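Local coordinates for protein monomethylamine methyltransferase mtmB1 (Methanosarcina barkeri, PDB 1NTH) that catalyses the transfer of the methyl group of monomethylamine to the corrinoid cofactor of its partner protein MtmC, a step of methanogenesis from methylamine, at residues A[11-14]-A[15-19]; A[22-25]-A[26-30]; A[74-78]-A[79-83]. One frame throughout, in Å; residues are numbered along the deposited sequence.

Interaction 1. Residues A[11-14]-A[15-19]; sequences DFYD and RAKVG
Tyr-13 and Lys-17, one helical turn apart near the C-terminal end of helix 9-18, illustrate how a lysine can fold back over an aromatic ring and still spend its ammonium group on the phenol. CG of Tyr-13 lies anti to the backbone N (chi1 179°), which sends the ring outward from the helix and forward, its phenol end coming near Lys-17. The lysine chain is bent at chi2, chi3 and chi4. Its CG sits over one face of the ring, 4.2 Å from the centroid in a CH-pi contact, and the curl then brings NZ to 3.0 Å from Tyr-13 OH, to which it donates a hydrogen bond. A leucine in place of Tyr-13 would probably leave the lysine ammonium without its hydroxyl acceptor and the bent chain without a flat surface to lie on.

The tight side of the turn is the buried one. There Ala-16 N donates to Phe-12 O at 2.8 Å, and Phe-12 CE2 approaches Ala-16 CB to 4.2 Å. The backbone slackens at the end facing solvent, where Lys-17 N makes only weak bonds to Tyr-13 O and to Asp-14 O. Between Asp-11 and Arg-15 the backbone bond, Arg-15 N to Asp-11 O, is firm, but the side-chain link is loose: a water bridges Asp-11 OD1, weakly, and Arg-15 NH2 at 3.3 Å, while the direct salt bridges go to Lys-5 and Glu-90 respectively.

Phe-12 and Ala-16 bring the helix down onto the hairpin of strands 75-77 and 82-84, meeting Ile-75, Cys-77 and Val-84. Tyr-13 packs on Leu-240 of helix 240-251 and on Ser-173 of the second subunit, placing this turn between the sheet and a subunit interface.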
ATOM      1  N   ASP A  11      28.869  12.959 -10.437  1.00 20.13           N
ATOM      2  CA  ASP A  11      29.880  13.703 -11.180  1.00 20.14           C
ATOM      3  C   ASP A  11      30.654  14.563 -10.190  1.00 20.48           C
ATOM      4  O   ASP A  11      31.861  14.762 -10.335  1.00 19.57           O
ATOM      5  CB  ASP A  11      29.240  14.621 -12.221  1.00 21.72           C
ATOM      6  CG  ASP A  11      28.497  13.863 -13.294  1.00 24.06           C
ATOM      7  OD1 ASP A  11      29.106  12.969 -13.917  1.00 27.64           O
ATOM      8  OD2 ASP A  11      27.306  14.167 -13.516  1.00 25.74           O
ATOM      9  N   PHE A  12      29.955  15.081  -9.185  1.00 18.61           N
ATOM     10  CA  PHE A  12      30.609  15.919  -8.193  1.00 19.07           C
ATOM     11  C   PHE A  12      31.699  15.126  -7.487  1.00 20.29           C
ATOM     12  O   PHE A  12      32.832  15.593  -7.356  1.00 19.24           O
ATOM     13  CB  PHE A  12      29.614  16.432  -7.153  1.00 18.83           C
ATOM     14  CG  PHE A  12      30.176  17.525  -6.295  1.00 19.13           C
ATOM     15  CD1 PHE A  12      30.009  18.857  -6.652  1.00 20.16           C
ATOM     16  CD2 PHE A  12      30.938  17.219  -5.174  1.00 19.16           C
ATOM     17  CE1 PHE A  12      30.601  19.874  -5.907  1.00 21.36           C
ATOM     18  CE2 PHE A  12      31.535  18.227  -4.421  1.00 20.83           C
ATOM     19  CZ  PHE A  12      31.364  19.558  -4.790  1.00 20.87           C
ATOM     20  N   TYR A  13      31.353  13.928  -7.024  1.00 18.01           N
ATOM     21  CA  TYR A  13      32.321  13.080  -6.339  1.00 18.57           C
ATOM     22  C   TYR A  13      33.533  12.836  -7.236  1.00 20.05           C
ATOM     23  O   TYR A  13      34.678  12.975  -6.798  1.00 19.99           O
ATOM     24  CB  TYR A  13      31.687  11.736  -5.966  1.00 17.90           C
ATOM     25  CG  TYR A  13      32.645  10.794  -5.274  1.00 18.88           C
ATOM     26  CD1 TYR A  13      32.981  10.970  -3.932  1.00 20.33           C
ATOM     27  CD2 TYR A  13      33.249   9.751  -5.973  1.00 20.72           C
ATOM     28  CE1 TYR A  13      33.901  10.125  -3.303  1.00 23.09           C
ATOM     29  CE2 TYR A  13      34.169   8.902  -5.355  1.00 20.46           C
ATOM     30  CZ  TYR A  13      34.488   9.095  -4.022  1.00 22.08           C
ATOM     31  OH  TYR A  13      35.392   8.255  -3.410  1.00 25.61           O
ATOM     32  N   ASP A  14      33.275  12.470  -8.490  1.00 19.60           N
ATOM     33  CA  ASP A  14      34.344  12.206  -9.455  1.00 21.10           C
ATOM     34  C   ASP A  14      35.312  13.384  -9.542  1.00 21.89           C
ATOM     35  O   ASP A  14      36.529  13.218  -9.425  1.00 22.04           O
ATOM     36  CB  ASP A  14      33.762  11.955 -10.850  1.00 22.47           C
ATOM     37  CG  ASP A  14      33.038  10.626 -10.963  1.00 24.74           C
ATOM     38  OD1 ASP A  14      32.397  10.403 -12.010  1.00 27.92           O
ATOM     39  OD2 ASP A  14      33.112   9.809 -10.021  1.00 25.20           O
ATOM     40  N   ARG A  15      34.761  14.574  -9.748  1.00 20.17           N
ATOM     41  CA  ARG A  15      35.574  15.777  -9.879  1.00 19.84           C
ATOM     42  C   ARG A  15      36.250  16.206  -8.585  1.00 21.15           C
ATOM     43  O   ARG A  15      37.357  16.749  -8.611  1.00 21.80           O
ATOM     44  CB  ARG A  15      34.715  16.914 -10.436  1.00 19.41           C
ATOM     45  CG  ARG A  15      34.123  16.571 -11.791  1.00 19.58           C
ATOM     46  CD  ARG A  15      33.292  17.691 -12.382  1.00 20.33           C
ATOM     47  NE  ARG A  15      32.607  17.222 -13.585  1.00 21.46           N
ATOM     48  CZ  ARG A  15      31.885  17.990 -14.392  1.00 20.52           C
ATOM     49  NH1 ARG A  15      31.749  19.285 -14.138  1.00 19.50           N
ATOM     50  NH2 ARG A  15      31.287  17.456 -15.449  1.00 22.55           N
ATOM     51  N   ALA A  16      35.599  15.954  -7.455  1.00 19.52           N
ATOM     52  CA  ALA A  16      36.158  16.330  -6.160  1.00 20.53           C
ATOM     53  C   ALA A  16      37.422  15.541  -5.830  1.00 22.81           C
ATOM     54  O   ALA A  16      38.235  15.971  -5.007  1.00 23.02           O
ATOM     55  CB  ALA A  16      35.122  16.121  -5.066  1.00 21.84           C
ATOM     56  N   LYS A  17      37.588  14.387  -6.465  1.00 22.50           N
ATOM     57  CA  LYS A  17      38.755  13.551  -6.207  1.00 25.13           C
ATOM     58  C   LYS A  17      39.974  13.960  -7.029  1.00 25.52           C
ATOM     59  O   LYS A  17      41.109  13.684  -6.637  1.00 27.39           O
ATOM     60  CB  LYS A  17      38.427  12.082  -6.491  1.00 25.40           C
ATOM     61  CG  LYS A  17      37.295  11.510  -5.647  1.00 30.57           C
ATOM     62  CD  LYS A  17      37.686  11.367  -4.182  1.00 33.38           C
ATOM     63  CE  LYS A  17      38.706  10.253  -3.986  1.00 36.14           C
ATOM     64  NZ  LYS A  17      38.170   8.926  -4.415  1.00 38.42           N
ATOM     65  N   VAL A  18      39.747  14.625  -8.157  1.00 25.09           N
ATOM     66  CA  VAL A  18      40.849  15.029  -9.026  1.00 25.88           C
ATOM     67  C   VAL A  18      40.913  16.523  -9.330  1.00 26.00           C
ATOM     68  O   VAL A  18      41.723  16.959 -10.152  1.00 25.84           O
ATOM     69  CB  VAL A  18      40.790  14.269 -10.366  1.00 26.71           C
ATOM     70  CG1 VAL A  18      40.849  12.769 -10.113  1.00 27.79           C
ATOM     71  CG2 VAL A  18      39.514  14.632 -11.118  1.00 27.31           C
ATOM     72  N   GLY A  19      40.063  17.304  -8.672  1.00 25.01           N
ATOM     73  CA  GLY A  19      40.047  18.736  -8.908  1.00 25.92           C
ATOM     74  C   GLY A  19      41.300  19.445  -8.434  1.00 26.50           C
ATOM     75  O   GLY A  19      42.185  18.831  -7.836  1.00 26.40           O
TER
HETATM   76  O   HOH W   1      30.065  14.553 -16.382  1.00 35.42           O

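Interaction 2. Residues A[22-25]-A[26-30]; sequences CTQD and DWDLM
A capping box opens helix 24-42, with Thr-23 at the N-cap and Asp-26 closing the box. Asp-26 N donates to Thr-23 OG1 at 3.0 Å, and in return Thr-23 N makes a weak bond to Asp-26 OD2. Thr-23 holds OG1 between its backbone N and carbonyl carbon (chi1 69°), which turns the hydroxyl toward the first turn of the helix. The same OG1 lies 2.8 Å from Asp-26 OD2, so hydroxyl and carboxylate meet closely. A carboxylate at this end of the helix is likely to be favoured by the helix dipole.

Behind the box, Cys-22 SG rests against Asp-26 CB at 3.7 Å and comes in at the edge of the Trp-27 indole, near its plane. The indole continues inward to meet the Tyr-76 ring, while its NE1 binds Glu-235 O. On another flank Asp-25 and Leu-29 run side by side, with Leu-29 CD1 touching the carboxylate carbon. Gln-24 and Asp-28 cross obliquely, and both turn an oxygen to Lys-237. The second carboxylate oxygen, Asp-28 OD2, accepts from two waters, one of which also donates to Asp-25 OD1, 2.6 Å from the water oxygen.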
ATOM      1  N   CYS A  22      43.613  22.819  -3.161  1.00 29.69           N
ATOM      2  CA  CYS A  22      43.517  24.161  -2.611  1.00 30.41           C
ATOM      3  C   CYS A  22      43.250  24.084  -1.108  1.00 29.56           C
ATOM      4  O   CYS A  22      42.494  23.225  -0.659  1.00 30.91           O
ATOM      5  CB  CYS A  22      42.373  24.877  -3.347  1.00 33.01           C
ATOM      6  SG  CYS A  22      41.758  26.414  -2.661  1.00 34.89           S
ATOM      7  N   THR A  23      43.880  24.956  -0.322  1.00 27.45           N
ATOM      8  CA  THR A  23      43.651  24.943   1.121  1.00 26.12           C
ATOM      9  C   THR A  23      42.341  25.675   1.375  1.00 24.14           C
ATOM     10  O   THR A  23      41.901  26.469   0.543  1.00 23.54           O
ATOM     11  CB  THR A  23      44.775  25.658   1.903  1.00 27.15           C
ATOM     12  OG1 THR A  23      44.718  27.066   1.648  1.00 28.13           O
ATOM     13  CG2 THR A  23      46.138  25.122   1.489  1.00 28.07           C
ATOM     14  N   GLN A  24      41.715  25.418   2.517  1.00 24.25           N
ATOM     15  CA  GLN A  24      40.452  26.075   2.815  1.00 25.03           C
ATOM     16  C   GLN A  24      40.652  27.576   3.008  1.00 25.10           C
ATOM     17  O   GLN A  24      39.750  28.366   2.734  1.00 23.15           O
ATOM     18  CB  GLN A  24      39.785  25.451   4.047  1.00 26.81           C
ATOM     19  CG  GLN A  24      38.319  25.855   4.190  1.00 30.18           C
ATOM     20  CD  GLN A  24      37.514  24.919   5.079  1.00 32.14           C
ATOM     21  OE1 GLN A  24      36.316  25.119   5.279  1.00 31.92           O
ATOM     22  NE2 GLN A  24      38.168  23.894   5.614  1.00 34.58           N
ATOM     23  N   ASP A  25      41.833  27.972   3.473  1.00 24.14           N
ATOM     24  CA  ASP A  25      42.115  29.392   3.655  1.00 24.59           C
ATOM     25  C   ASP A  25      42.249  30.070   2.298  1.00 22.70           C
ATOM     26  O   ASP A  25      41.836  31.220   2.131  1.00 22.97           O
ATOM     27  CB  ASP A  25      43.398  29.593   4.468  1.00 27.27           C
ATOM     28  CG  ASP A  25      43.147  29.593   5.965  1.00 31.20           C
ATOM     29  OD1 ASP A  25      41.991  29.360   6.375  1.00 32.64           O
ATOM     30  OD2 ASP A  25      44.106  29.828   6.733  1.00 34.06           O
ATOM     31  N   ASP A  26      42.832  29.367   1.328  1.00 21.84           N
ATOM     32  CA  ASP A  26      42.978  29.937  -0.009  1.00 23.24           C
ATOM     33  C   ASP A  26      41.591  30.186  -0.582  1.00 22.39           C
ATOM     34  O   ASP A  26      41.379  31.132  -1.338  1.00 21.87           O
ATOM     35  CB  ASP A  26      43.728  28.990  -0.952  1.00 26.44           C
ATOM     36  CG  ASP A  26      45.217  28.909  -0.651  1.00 31.67           C
ATOM     37  OD1 ASP A  26      45.814  29.933  -0.255  1.00 29.02           O
ATOM     38  OD2 ASP A  26      45.789  27.812  -0.834  1.00 34.69           O
ATOM     39  N   TRP A  27      40.648  29.326  -0.216  1.00 21.54           N
ATOM     40  CA  TRP A  27      39.284  29.455  -0.704  1.00 21.03           C
ATOM     41  C   TRP A  27      38.527  30.566   0.016  1.00 19.81           C
ATOM     42  O   TRP A  27      37.993  31.473  -0.625  1.00 20.68           O
ATOM     43  CB  TRP A  27      38.542  28.122  -0.536  1.00 19.98           C
ATOM     44  CG  TRP A  27      37.175  28.096  -1.172  1.00 18.65           C
ATOM     45  CD1 TRP A  27      35.967  28.209  -0.538  1.00 19.90           C
ATOM     46  CD2 TRP A  27      36.884  27.927  -2.564  1.00 17.72           C
ATOM     47  NE1 TRP A  27      34.942  28.114  -1.454  1.00 17.21           N
ATOM     48  CE2 TRP A  27      35.477  27.940  -2.701  1.00 18.28           C
ATOM     49  CE3 TRP A  27      37.675  27.762  -3.709  1.00 18.54           C
ATOM     50  CZ2 TRP A  27      34.845  27.795  -3.943  1.00 18.27           C
ATOM     51  CZ3 TRP A  27      37.047  27.618  -4.944  1.00 20.20           C
ATOM     52  CH2 TRP A  27      35.642  27.635  -5.048  1.00 20.02           C
ATOM     53  N   ASP A  28      38.504  30.502   1.345  1.00 19.86           N
ATOM     54  CA  ASP A  28      37.782  31.474   2.162  1.00 20.43           C
ATOM     55  C   ASP A  28      38.354  32.881   2.214  1.00 20.87           C
ATOM     56  O   ASP A  28      37.606  33.855   2.238  1.00 21.34           O
ATOM     57  CB  ASP A  28      37.675  30.998   3.610  1.00 21.07           C
ATOM     58  CG  ASP A  28      37.060  29.626   3.737  1.00 24.11           C
ATOM     59  OD1 ASP A  28      36.226  29.263   2.880  1.00 23.85           O
ATOM     60  OD2 ASP A  28      37.405  28.922   4.709  1.00 24.46           O
ATOM     61  N   LEU A  29      39.676  32.978   2.257  1.00 21.65           N
ATOM     62  CA  LEU A  29      40.337  34.270   2.381  1.00 22.25           C
ATOM     63  C   LEU A  29      40.871  34.873   1.090  1.00 21.68           C
ATOM     64  O   LEU A  29      41.436  35.970   1.107  1.00 23.14           O
ATOM     65  CB  LEU A  29      41.477  34.149   3.396  1.00 22.38           C
ATOM     66  CG  LEU A  29      41.113  33.459   4.716  1.00 23.85           C
ATOM     67  CD1 LEU A  29      42.343  33.397   5.613  1.00 25.21           C
ATOM     68  CD2 LEU A  29      39.979  34.208   5.403  1.00 24.65           C
ATOM     69  N   MET A  30      40.689  34.176  -0.028  1.00 21.06           N
ATOM     70  CA  MET A  30      41.181  34.680  -1.299  1.00 21.90           C
ATOM     71  C   MET A  30      40.253  34.470  -2.496  1.00 22.16           C
ATOM     72  O   MET A  30      39.687  35.425  -3.015  1.00 20.78           O
ATOM     73  CB  MET A  30      42.557  34.072  -1.599  1.00 23.29           C
ATOM     74  CG  MET A  30      43.146  34.479  -2.940  1.00 24.63           C
ATOM     75  SD  MET A  30      44.830  33.863  -3.177  1.00 27.53           S
ATOM     76  CE  MET A  30      44.501  32.137  -3.578  1.00 27.88           C
TER
HETATM   77  O   HOH W   2      35.919  28.016   6.913  1.00 34.66           O
HETATM   78  O   HOH W   3      39.377  29.501   6.415  1.00 37.24           O

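Interaction 3. Residues A[74-78]-A[79-83]; sequences GIYCT and DTHRI
Tyr-76 swings its ring anti to the backbone N (chi1 -174°), while His-81, with CG beside its own backbone N (chi1 -60°), turns its imidazole toward the phenol. His-81 ND1 donates to Tyr-76 OH at 3.1 Å, and the hydroxyl lies in the plane of the imidazole. That phenol oxygen is also hydrogen-bonded to Cys-22 O, so it is gripped from two residues. Over one face of the imidazole stands Thr-78 O, 3.3 Å from His-81 CE1 and offset toward the rim. Farther along, Ile-83 CG1 meets the edge of the Tyr-76 ring at CD1, the two side chains crossing at about a right angle.

Within the turn, Thr-80 OG1 packs against Cys-77 CB at 3.4 Å, but its stronger partner is Ala-16 O. The backbone is pinned by Cys-77 N donating almost straight to Arg-82 O at 2.9 Å, whereas His-81 N makes a weak bond to Cys-77 O. His-81 has a positive phi of 58°, and together with Arg-82 it faces Cys-77. The arrangement is a G1 beta bulge, here closing the antiparallel hairpin of strands 75-77 and 82-84.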
ATOM      1  N   GLY A  74      33.594  27.709  -8.761  1.00 21.41           N
ATOM      2  CA  GLY A  74      33.332  26.296  -8.598  1.00 20.32           C
ATOM      3  C   GLY A  74      32.947  26.063  -7.150  1.00 18.25           C
ATOM      4  O   GLY A  74      32.587  27.006  -6.435  1.00 19.20           O
ATOM      5  N   ILE A  75      33.039  24.814  -6.708  1.00 18.15           N
ATOM      6  CA  ILE A  75      32.686  24.447  -5.345  1.00 17.10           C
ATOM      7  C   ILE A  75      33.849  23.744  -4.652  1.00 16.03           C
ATOM      8  O   ILE A  75      34.444  22.819  -5.202  1.00 18.08           O
ATOM      9  CB  ILE A  75      31.459  23.499  -5.331  1.00 17.05           C
ATOM     10  CG1 ILE A  75      30.258  24.185  -5.993  1.00 16.75           C
ATOM     11  CG2 ILE A  75      31.136  23.084  -3.906  1.00 16.32           C
ATOM     12  CD1 ILE A  75      29.748  25.411  -5.255  1.00 16.99           C
ATOM     13  N   TYR A  76      34.160  24.184  -3.438  1.00 17.32           N
ATOM     14  CA  TYR A  76      35.247  23.598  -2.666  1.00 18.13           C
ATOM     15  C   TYR A  76      34.744  22.392  -1.875  1.00 18.26           C
ATOM     16  O   TYR A  76      33.742  22.486  -1.163  1.00 19.36           O
ATOM     17  CB  TYR A  76      35.806  24.635  -1.687  1.00 18.52           C
ATOM     18  CG  TYR A  76      37.039  24.177  -0.938  1.00 20.52           C
ATOM     19  CD1 TYR A  76      38.282  24.135  -1.571  1.00 22.39           C
ATOM     20  CD2 TYR A  76      36.963  23.770   0.392  1.00 20.73           C
ATOM     21  CE1 TYR A  76      39.420  23.700  -0.895  1.00 23.49           C
ATOM     22  CE2 TYR A  76      38.098  23.331   1.078  1.00 22.58           C
ATOM     23  CZ  TYR A  76      39.320  23.301   0.426  1.00 23.47           C
ATOM     24  OH  TYR A  76      40.450  22.876   1.095  1.00 24.80           O
ATOM     25  N   CYS A  77      35.437  21.264  -1.999  1.00 19.05           N
ATOM     26  CA  CYS A  77      35.071  20.061  -1.255  1.00 19.96           C
ATOM     27  C   CYS A  77      35.995  19.981  -0.043  1.00 21.31           C
ATOM     28  O   CYS A  77      37.207  19.815  -0.190  1.00 21.58           O
ATOM     29  CB  CYS A  77      35.234  18.810  -2.116  1.00 22.06           C
ATOM     30  SG  CYS A  77      34.812  17.277  -1.229  1.00 25.64           S
ATOM     31  N   THR A  78      35.420  20.096   1.148  1.00 22.21           N
ATOM     32  CA  THR A  78      36.197  20.074   2.384  1.00 23.71           C
ATOM     33  C   THR A  78      36.942  18.780   2.687  1.00 25.47           C
ATOM     34  O   THR A  78      38.000  18.804   3.319  1.00 26.34           O
ATOM     35  CB  THR A  78      35.310  20.404   3.601  1.00 24.91           C
ATOM     36  OG1 THR A  78      34.231  19.464   3.674  1.00 24.19           O
ATOM     37  CG2 THR A  78      34.751  21.814   3.488  1.00 25.19           C
ATOM     38  N   ASP A  79      36.410  17.650   2.241  1.00 24.71           N
ATOM     39  CA  ASP A  79      37.054  16.371   2.515  1.00 25.83           C
ATOM     40  C   ASP A  79      38.251  16.062   1.626  1.00 25.85           C
ATOM     41  O   ASP A  79      39.214  15.442   2.076  1.00 27.07           O
ATOM     42  CB  ASP A  79      36.027  15.242   2.420  1.00 28.38           C
ATOM     43  CG  ASP A  79      34.950  15.360   3.478  1.00 31.91           C
ATOM     44  OD1 ASP A  79      35.277  15.240   4.677  1.00 35.38           O
ATOM     45  OD2 ASP A  79      33.780  15.586   3.114  1.00 33.17           O
ATOM     46  N   THR A  80      38.198  16.494   0.372  1.00 23.92           N
ATOM     47  CA  THR A  80      39.288  16.237  -0.562  1.00 24.03           C
ATOM     48  C   THR A  80      40.201  17.446  -0.736  1.00 23.91           C
ATOM     49  O   THR A  80      41.280  17.334  -1.320  1.00 23.57           O
ATOM     50  CB  THR A  80      38.753  15.848  -1.949  1.00 24.22           C
ATOM     51  OG1 THR A  80      38.046  16.959  -2.515  1.00 23.69           O
ATOM     52  CG2 THR A  80      37.815  14.653  -1.842  1.00 24.62           C
ATOM     53  N   HIS A  81      39.762  18.593  -0.228  1.00 23.63           N
ATOM     54  CA  HIS A  81      40.529  19.830  -0.344  1.00 25.11           C
ATOM     55  C   HIS A  81      40.794  20.161  -1.806  1.00 24.75           C
ATOM     56  O   HIS A  81      41.855  20.679  -2.158  1.00 25.80           O
ATOM     57  CB  HIS A  81      41.850  19.701   0.419  1.00 27.26           C
ATOM     58  CG  HIS A  81      41.670  19.437   1.879  1.00 30.06           C
ATOM     59  ND1 HIS A  81      41.189  20.388   2.753  1.00 32.69           N
ATOM     60  CD2 HIS A  81      41.858  18.314   2.611  1.00 31.59           C
ATOM     61  CE1 HIS A  81      41.088  19.862   3.961  1.00 32.49           C
ATOM     62  NE2 HIS A  81      41.487  18.605   3.902  1.00 33.39           N
ATOM     63  N   ARG A  82      39.819  19.852  -2.656  1.00 22.66           N
ATOM     64  CA  ARG A  82      39.923  20.123  -4.084  1.00 21.59           C
ATOM     65  C   ARG A  82      38.689  20.889  -4.550  1.00 21.18           C
ATOM     66  O   ARG A  82      37.650  20.885  -3.881  1.00 21.43           O
ATOM     67  CB  ARG A  82      40.066  18.819  -4.873  1.00 22.70           C
ATOM     68  CG  ARG A  82      41.409  18.122  -4.670  1.00 23.18           C
ATOM     69  CD  ARG A  82      41.391  16.722  -5.257  1.00 25.03           C
ATOM     70  NE  ARG A  82      42.643  15.999  -5.028  1.00 28.16           N
ATOM     71  CZ  ARG A  82      43.692  16.027  -5.845  1.00 29.95           C
ATOM     72  NH1 ARG A  82      43.656  16.744  -6.960  1.00 29.16           N
ATOM     73  NH2 ARG A  82      44.778  15.325  -5.550  1.00 30.45           N
ATOM     74  N   ILE A  83      38.815  21.540  -5.699  1.00 20.53           N
ATOM     75  CA  ILE A  83      37.737  22.344  -6.261  1.00 20.52           C
ATOM     76  C   ILE A  83      37.033  21.666  -7.430  1.00 19.78           C
ATOM     77  O   ILE A  83      37.677  21.147  -8.340  1.00 20.21           O
ATOM     78  CB  ILE A  83      38.283  23.704  -6.756  1.00 21.86           C
ATOM     79  CG1 ILE A  83      38.952  24.444  -5.596  1.00 21.33           C
ATOM     80  CG2 ILE A  83      37.156  24.536  -7.352  1.00 22.29           C
ATOM     81  CD1 ILE A  83      39.783  25.640  -6.026  1.00 24.46           C
TER

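From the N terminus, interaction 1 spans the last turns of helix 9-18 and the next residue; interaction 2 follows at the start of helix 24-42 after strand 20-21. Interaction 3 comes after helix 56-73 and closes the hairpin turn between strands 75-77 and 82-84. The three run in series; none nests or crosses. In space the hairpin lies between the two helical contacts, centres about 18 Å apart. Residues 79-83 reach interaction 1 through Arg-82 NH1 and Gly-19 O, 2.7 Å apart, and interaction 2 through His-81 O and Cys-22 N. These bonds fix the chain just after the first helix and just before the second to a small mixed sheet, distinct from the TIM barrel's parallel strands.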